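Local atomic coordinates of techylectin-5A (Tachypleus tridentatus, PDB entry 1JC9), a protein that agglutinates human erythrocytes and bacteria in horseshoe crab innate immunity by recognising substances that carry acetyl groups. Residues S59-P67 with G74-M82; L125-L133 with F160-Y169. All coordinates share one frame; numbering follows the deposited sequence.

Contact 1 comes first along the chain and is complete before contact 2 begins, so the two follow in series and neither nests nor crosses. It closes a short connection, mostly helix 70-73, between strands 61-65 and 76-81, the pair that ends one side of the antiparallel sheet. Contact 2 spans a longer loop that includes strand 139-146 and most of strand 152-162, and it sets helix 127-136 against the end of that strand and the turn beyond it. Their centres lie about 18 Å apart, yet they touch: Ile65 and Pro67 pack on Leu133, and Leu76 on Arg129. Helix 127-136 therefore joins both regions of one sheet within the fibrinogen C-terminal domain.

Contact 1. Residues S59-P67 with G74-M82; sequences SSGGYRIWP and GTLNVYCDM
Strands 61-65 and 76-81 run antiparallel, their axes 140° apart and 4.5 Å from each other at the closest point. Gly61 with Cys80, Tyr63 with Val78 and Ile65 with Leu76 are the hydrogen-bonded pairs, each joined by two N-H to C=O bonds; Gly62 with Tyr79 and Arg64 with Asn77 are the non-hydrogen-bonded pairs between them. Past the Gly61-Cys80 pair, Met82 N donates to Ser60 OG at 2.9 Å, and the same hydroxyl also bonds Glu83. On the face bearing Tyr63, Ile65, Val78 and Cys80, the Ile65 and Val78 side chains cross at about a right angle, Ile65 CD1 reaching Val78 CG1 at 3.7 Å. Cys80 SG, disulfide-bonded to Cys49, lies oblique to the Tyr63 ring, 3.6 Å from Tyr63 CD2, a sulfur-aromatic contact. On the other face the Tyr79 ring lies against Gly61, whose CA sits over it, while Arg94 makes a cation-pi contact with the ring. An extended Arg64 side chain brings NE and NH2 side-on to Thr75 OG1, at 3.1 and 3.2 Å, with the oxygen in the guanidinium plane. With OG1 between backbone N and carbonyl carbon (chi1 56°), Thr75 turns its hydroxyl to Arg64 while CG2 lies over one face of the Trp66 indole, 3.4 Å from the five-ring centroid; Trp66 CZ2 in turn covers one guanidinium face. This antiparallel strand pair lies at the N-terminal side of the fibrinogen-related domain, disulfide-tied to helix 49-54.

Contact 2. Residues L125-L133 with F160-Y169; sequences LGNDRIFAL and FWIENEDYLY
Tyr169 turns its ring against Asn127 with CG anti to its carbonyl carbon (chi1 -55°), while Phe131 sends its ring to Asn164 with CG anti to the backbone N (chi1 159°). Here, in the fibrinogen-related domain, the start of helix 127-136 packs on the end of strand 152-162 and on the loop that follows it. Asn127 CB lies over the centre of the Tyr169 ring, 3.3 Å from the centroid, and Glu165 CA is on the opposite face, holding the ring between them. One turn further along the helix, Asn164 CB sits over the centre of the Phe131 ring at 3.9 Å from its centroid, and the two side chains run alongside each other. Ile162 CD1 presses on Ile130 CG2 at 3.3 Å, tighter than usual for two carbons, and reaches Phe131 CA at 3.4 Å. Asp128 OD2 and Glu165 OE1 both salt-bridge Lys113, which probably offsets the closeness of their like charges. Asp128 OD1 has two donors: a water that also accepts from Glu165 N, and Tyr169 OH, which approaches from above the carboxylate plane at 2.6 Å.

Contact 1. Residues S59-P67 with G74-M82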
# COMPACT_ATOMS: atom_id res chain seq x y z
N SER A 59 16.77 6.50 13.18
CA SER A 59 16.09 5.29 13.61
C SER A 59 14.66 5.15 13.11
O SER A 59 13.91 6.13 13.02
CB SER A 59 16.11 5.18 15.14
OG SER A 59 15.49 6.29 15.73
N SER A 60 14.29 3.92 12.77
CA SER A 60 12.95 3.63 12.28
C SER A 60 11.95 3.79 13.41
O SER A 60 12.28 3.58 14.57
CB SER A 60 12.89 2.21 11.72
OG SER A 60 13.71 2.08 10.58
N GLY A 61 10.72 4.17 13.06
CA GLY A 61 9.70 4.34 14.07
C GLY A 61 8.67 5.40 13.71
O GLY A 61 8.66 5.91 12.59
N GLY A 62 7.80 5.73 14.66
CA GLY A 62 6.78 6.72 14.42
C GLY A 62 7.27 8.14 14.60
O GLY A 62 7.97 8.45 15.56
N TYR A 63 6.90 9.00 13.65
CA TYR A 63 7.28 10.41 13.69
C TYR A 63 6.09 11.24 13.25
O TYR A 63 5.24 10.77 12.49
CB TYR A 63 8.42 10.69 12.71
CG TYR A 63 9.75 10.11 13.08
CD1 TYR A 63 10.69 10.87 13.78
CD2 TYR A 63 10.09 8.81 12.71
CE1 TYR A 63 11.95 10.34 14.10
CE2 TYR A 63 11.34 8.27 13.02
CZ TYR A 63 12.26 9.04 13.72
OH TYR A 63 13.50 8.51 14.02
N ARG A 64 6.03 12.48 13.73
CA ARG A 64 4.96 13.38 13.37
C ARG A 64 5.47 14.20 12.19
O ARG A 64 6.59 14.70 12.21
CB ARG A 64 4.63 14.32 14.54
CG ARG A 64 3.47 15.26 14.27
CD ARG A 64 3.26 16.24 15.42
NE ARG A 64 2.13 17.14 15.16
CZ ARG A 64 1.87 18.23 15.87
NH1 ARG A 64 2.66 18.57 16.89
NH2 ARG A 64 0.83 18.99 15.57
N ILE A 65 4.67 14.30 11.14
CA ILE A 65 5.08 15.07 9.97
C ILE A 65 4.05 16.14 9.63
O ILE A 65 2.90 16.07 10.04
CB ILE A 65 5.27 14.17 8.73
CG1 ILE A 65 3.98 13.42 8.40
CG2 ILE A 65 6.41 13.20 8.97
CD1 ILE A 65 3.98 12.78 7.02
N TRP A 66 4.50 17.13 8.86
CA TRP A 66 3.66 18.24 8.42
C TRP A 66 3.54 18.20 6.90
O TRP A 66 4.30 18.87 6.19
CB TRP A 66 4.28 19.58 8.83
CG TRP A 66 3.94 20.04 10.21
CD1 TRP A 66 2.99 20.97 10.55
CD2 TRP A 66 4.54 19.61 11.43
NE1 TRP A 66 2.97 21.14 11.92
CE2 TRP A 66 3.91 20.32 12.48
CE3 TRP A 66 5.55 18.69 11.75
CZ2 TRP A 66 4.26 20.14 13.83
CZ3 TRP A 66 5.90 18.51 13.09
CH2 TRP A 66 5.25 19.24 14.11
N PRO A 67 2.60 17.42 6.36
CA PRO A 67 2.51 17.43 4.90
C PRO A 67 2.13 18.84 4.44
O PRO A 67 1.57 19.62 5.22
CB PRO A 67 1.43 16.39 4.61
CG PRO A 67 0.57 16.43 5.82
CD PRO A 67 1.57 16.54 6.95
N GLY A 74 -4.31 17.67 8.24
CA GLY A 74 -3.67 17.84 9.54
C GLY A 74 -2.29 17.20 9.57
O GLY A 74 -1.84 16.63 8.58
N THR A 75 -1.62 17.29 10.71
CA THR A 75 -0.31 16.67 10.84
C THR A 75 -0.61 15.19 11.05
O THR A 75 -1.72 14.83 11.45
CB THR A 75 0.48 17.24 12.03
OG1 THR A 75 -0.28 17.10 13.23
CG2 THR A 75 0.80 18.71 11.80
N LEU A 76 0.36 14.33 10.78
CA LEU A 76 0.13 12.90 10.90
C LEU A 76 1.30 12.19 11.54
O LEU A 76 2.44 12.63 11.43
CB LEU A 76 -0.05 12.27 9.51
CG LEU A 76 -0.72 13.06 8.40
CD1 LEU A 76 -0.32 12.47 7.05
CD2 LEU A 76 -2.23 13.04 8.60
N ASN A 77 0.99 11.07 12.19
CA ASN A 77 2.02 10.22 12.75
C ASN A 77 2.19 9.13 11.70
O ASN A 77 1.24 8.43 11.36
CB ASN A 77 1.58 9.57 14.07
CG ASN A 77 1.78 10.48 15.26
OD1 ASN A 77 2.82 11.12 15.40
ND2 ASN A 77 0.78 10.55 16.13
N VAL A 78 3.40 9.00 11.17
CA VAL A 78 3.65 7.99 10.17
C VAL A 78 4.82 7.11 10.60
O VAL A 78 5.62 7.51 11.45
CB VAL A 78 4.01 8.61 8.80
CG1 VAL A 78 2.85 9.45 8.29
CG2 VAL A 78 5.27 9.47 8.92
N TYR A 79 4.90 5.92 10.03
CA TYR A 79 6.01 5.05 10.36
C TYR A 79 7.08 5.25 9.31
O TYR A 79 6.82 5.16 8.11
CB TYR A 79 5.59 3.58 10.39
CG TYR A 79 6.68 2.70 10.92
CD1 TYR A 79 7.74 2.29 10.09
CD2 TYR A 79 6.70 2.30 12.26
CE1 TYR A 79 8.78 1.51 10.59
CE2 TYR A 79 7.74 1.53 12.76
CZ TYR A 79 8.77 1.14 11.93
OH TYR A 79 9.80 0.38 12.44
N CYS A 80 8.29 5.54 9.77
CA CYS A 80 9.41 5.75 8.88
C CYS A 80 10.37 4.56 8.88
O CYS A 80 10.85 4.15 9.94
CB CYS A 80 10.20 6.99 9.30
SG CYS A 80 9.32 8.58 9.18
N ASP A 81 10.62 4.01 7.71
CA ASP A 81 11.56 2.90 7.57
C ASP A 81 12.86 3.60 7.21
O ASP A 81 13.01 4.11 6.09
CB ASP A 81 11.13 1.98 6.43
CG ASP A 81 12.18 0.94 6.08
OD1 ASP A 81 13.31 1.01 6.62
OD2 ASP A 81 11.88 0.06 5.24
N MET A 82 13.80 3.65 8.15
CA MET A 82 15.07 4.32 7.92
C MET A 82 16.20 3.34 7.61
O MET A 82 17.37 3.74 7.56
CB MET A 82 15.46 5.15 9.15
CG MET A 82 14.41 6.18 9.54
SD MET A 82 14.01 7.27 8.17
CE MET A 82 13.94 8.85 9.01

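Contact 2. Residues L125-L133 with F160-Y169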
# COMPACT_ATOMS: atom_id res chain seq x y z
N LEU A 125 -2.78 3.54 5.74
CA LEU A 125 -2.70 4.94 6.11
C LEU A 125 -3.96 5.78 5.87
O LEU A 125 -4.28 6.65 6.67
CB LEU A 125 -1.50 5.60 5.41
CG LEU A 125 -1.11 6.99 5.92
CD1 LEU A 125 -0.65 6.88 7.38
CD2 LEU A 125 -0.00 7.56 5.06
N GLY A 126 -4.67 5.52 4.78
CA GLY A 126 -5.86 6.30 4.47
C GLY A 126 -5.69 6.95 3.11
O GLY A 126 -4.68 7.60 2.86
N ASN A 127 -6.68 6.81 2.23
CA ASN A 127 -6.57 7.37 0.90
C ASN A 127 -6.45 8.90 0.84
O ASN A 127 -5.70 9.42 0.01
CB ASN A 127 -7.73 6.89 0.01
CG ASN A 127 -7.68 5.38 -0.22
OD1 ASN A 127 -6.62 4.76 -0.15
ND2 ASN A 127 -8.83 4.79 -0.52
N ASP A 128 -7.15 9.61 1.72
CA ASP A 128 -7.03 11.07 1.71
C ASP A 128 -5.61 11.46 2.09
O ASP A 128 -5.06 12.43 1.58
CB ASP A 128 -8.01 11.74 2.68
CG ASP A 128 -9.44 11.74 2.17
OD1 ASP A 128 -9.65 11.63 0.94
OD2 ASP A 128 -10.36 11.86 3.00
N ARG A 129 -5.00 10.69 2.99
CA ARG A 129 -3.63 10.97 3.42
C ARG A 129 -2.64 10.58 2.34
O ARG A 129 -1.64 11.27 2.12
CB ARG A 129 -3.31 10.23 4.71
CG ARG A 129 -3.96 10.83 5.94
CD ARG A 129 -3.94 9.82 7.05
NE ARG A 129 -4.45 10.33 8.32
CZ ARG A 129 -4.67 9.56 9.38
NH1 ARG A 129 -4.42 8.25 9.32
NH2 ARG A 129 -5.13 10.08 10.50
N ILE A 130 -2.91 9.48 1.65
CA ILE A 130 -2.02 9.02 0.59
C ILE A 130 -2.09 10.02 -0.57
O ILE A 130 -1.08 10.32 -1.21
CB ILE A 130 -2.41 7.60 0.12
CG1 ILE A 130 -2.18 6.61 1.26
CG2 ILE A 130 -1.60 7.21 -1.12
CD1 ILE A 130 -2.64 5.19 0.99
N PHE A 131 -3.29 10.54 -0.84
CA PHE A 131 -3.46 11.54 -1.89
C PHE A 131 -2.62 12.78 -1.52
O PHE A 131 -1.87 13.30 -2.34
CB PHE A 131 -4.93 11.95 -2.01
CG PHE A 131 -5.13 13.29 -2.68
CD1 PHE A 131 -5.03 13.41 -4.07
CD2 PHE A 131 -5.39 14.43 -1.92
CE1 PHE A 131 -5.18 14.65 -4.69
CE2 PHE A 131 -5.54 15.67 -2.53
CZ PHE A 131 -5.43 15.79 -3.92
N ALA A 132 -2.76 13.23 -0.27
CA ALA A 132 -2.04 14.41 0.21
C ALA A 132 -0.53 14.26 0.10
O ALA A 132 0.16 15.18 -0.35
CB ALA A 132 -2.43 14.70 1.66
N LEU A 133 -0.00 13.11 0.50
CA LEU A 133 1.44 12.89 0.42
C LEU A 133 1.96 12.73 -1.01
O LEU A 133 2.93 13.39 -1.38
CB LEU A 133 1.83 11.67 1.26
CG LEU A 133 1.61 11.76 2.78
CD1 LEU A 133 1.93 10.42 3.42
CD2 LEU A 133 2.50 12.84 3.37
N PHE A 160 4.53 7.50 -8.58
CA PHE A 160 3.35 6.94 -7.93
C PHE A 160 2.50 8.04 -7.30
O PHE A 160 3.01 8.88 -6.56
CB PHE A 160 3.78 5.96 -6.83
CG PHE A 160 2.67 5.58 -5.88
CD1 PHE A 160 1.57 4.87 -6.33
CD2 PHE A 160 2.72 5.97 -4.55
CE1 PHE A 160 0.53 4.54 -5.46
CE2 PHE A 160 1.69 5.65 -3.67
CZ PHE A 160 0.58 4.93 -4.13
N TRP A 161 1.21 8.04 -7.62
CA TRP A 161 0.28 8.99 -7.04
C TRP A 161 -1.15 8.59 -7.35
O TRP A 161 -1.40 7.82 -8.27
CB TRP A 161 0.54 10.42 -7.53
CG TRP A 161 0.58 10.62 -9.03
CD1 TRP A 161 1.56 10.21 -9.90
CD2 TRP A 161 -0.38 11.33 -9.83
NE1 TRP A 161 1.28 10.63 -11.17
CE2 TRP A 161 0.09 11.32 -11.16
CE3 TRP A 161 -1.59 11.98 -9.55
CZ2 TRP A 161 -0.61 11.93 -12.22
CZ3 TRP A 161 -2.29 12.59 -10.59
CH2 TRP A 161 -1.79 12.56 -11.91
N ILE A 162 -2.09 9.07 -6.55
CA ILE A 162 -3.50 8.78 -6.78
C ILE A 162 -4.22 10.13 -6.80
O ILE A 162 -3.70 11.12 -6.27
CB ILE A 162 -4.12 7.85 -5.69
CG1 ILE A 162 -4.12 8.52 -4.32
CG2 ILE A 162 -3.34 6.52 -5.63
CD1 ILE A 162 -2.74 8.79 -3.77
N GLU A 163 -5.39 10.18 -7.42
CA GLU A 163 -6.17 11.41 -7.48
C GLU A 163 -7.04 11.46 -6.23
O GLU A 163 -7.02 10.51 -5.44
CB GLU A 163 -7.00 11.42 -8.77
CG GLU A 163 -6.12 11.47 -10.02
CD GLU A 163 -6.89 11.46 -11.32
OE1 GLU A 163 -7.88 12.20 -11.45
OE2 GLU A 163 -6.48 10.71 -12.24
N ASN A 164 -7.78 12.55 -6.03
CA ASN A 164 -8.60 12.65 -4.82
C ASN A 164 -9.87 11.82 -4.87
O ASN A 164 -10.13 11.12 -5.85
CB ASN A 164 -8.93 14.12 -4.50
CG ASN A 164 -9.81 14.78 -5.54
OD1 ASN A 164 -10.67 14.14 -6.15
ND2 ASN A 164 -9.61 16.08 -5.72
N GLU A 165 -10.66 11.90 -3.81
CA GLU A 165 -11.89 11.12 -3.71
C GLU A 165 -12.89 11.33 -4.84
O GLU A 165 -13.55 10.37 -5.26
CB GLU A 165 -12.57 11.36 -2.36
CG GLU A 165 -13.81 10.48 -2.16
CD GLU A 165 -14.37 10.54 -0.75
OE1 GLU A 165 -14.08 11.51 -0.02
OE2 GLU A 165 -15.13 9.61 -0.38
N ASP A 166 -13.03 12.56 -5.32
CA ASP A 166 -13.97 12.84 -6.41
C ASP A 166 -13.63 12.00 -7.62
O ASP A 166 -14.51 11.60 -8.39
CB ASP A 166 -13.94 14.32 -6.79
CG ASP A 166 -14.48 15.21 -5.70
OD1 ASP A 166 -15.51 14.84 -5.10
OD2 ASP A 166 -13.89 16.29 -5.45
N TYR A 167 -12.34 11.74 -7.81
CA TYR A 167 -11.89 10.95 -8.93
C TYR A 167 -11.66 9.50 -8.52
O TYR A 167 -10.94 8.77 -9.19
CB TYR A 167 -10.61 11.55 -9.50
CG TYR A 167 -10.87 12.87 -10.18
CD1 TYR A 167 -11.40 12.90 -11.48
CD2 TYR A 167 -10.68 14.08 -9.51
CE1 TYR A 167 -11.73 14.11 -12.08
CE2 TYR A 167 -11.02 15.29 -10.11
CZ TYR A 167 -11.54 15.30 -11.39
OH TYR A 167 -11.89 16.49 -11.99
N LEU A 168 -12.29 9.12 -7.42
CA LEU A 168 -12.21 7.76 -6.90
C LEU A 168 -10.79 7.23 -6.66
O LEU A 168 -10.51 6.05 -6.90
CB LEU A 168 -12.97 6.82 -7.84
CG LEU A 168 -14.40 7.25 -8.19
CD1 LEU A 168 -15.00 6.28 -9.18
CD2 LEU A 168 -15.25 7.32 -6.92
N TYR A 169 -9.90 8.10 -6.19
CA TYR A 169 -8.52 7.73 -5.89
C TYR A 169 -7.85 6.95 -7.03
O TYR A 169 -7.13 5.97 -6.78
CB TYR A 169 -8.47 6.92 -4.60
CG TYR A 169 -9.11 7.63 -3.42
CD1 TYR A 169 -8.64 8.87 -2.98
CD2 TYR A 169 -10.18 7.04 -2.73
CE1 TYR A 169 -9.22 9.51 -1.87
CE2 TYR A 169 -10.76 7.67 -1.63
CZ TYR A 169 -10.28 8.90 -1.21
OH TYR A 169 -10.84 9.51 -0.11
O HOH W 1 -9.53 13.17 -1.32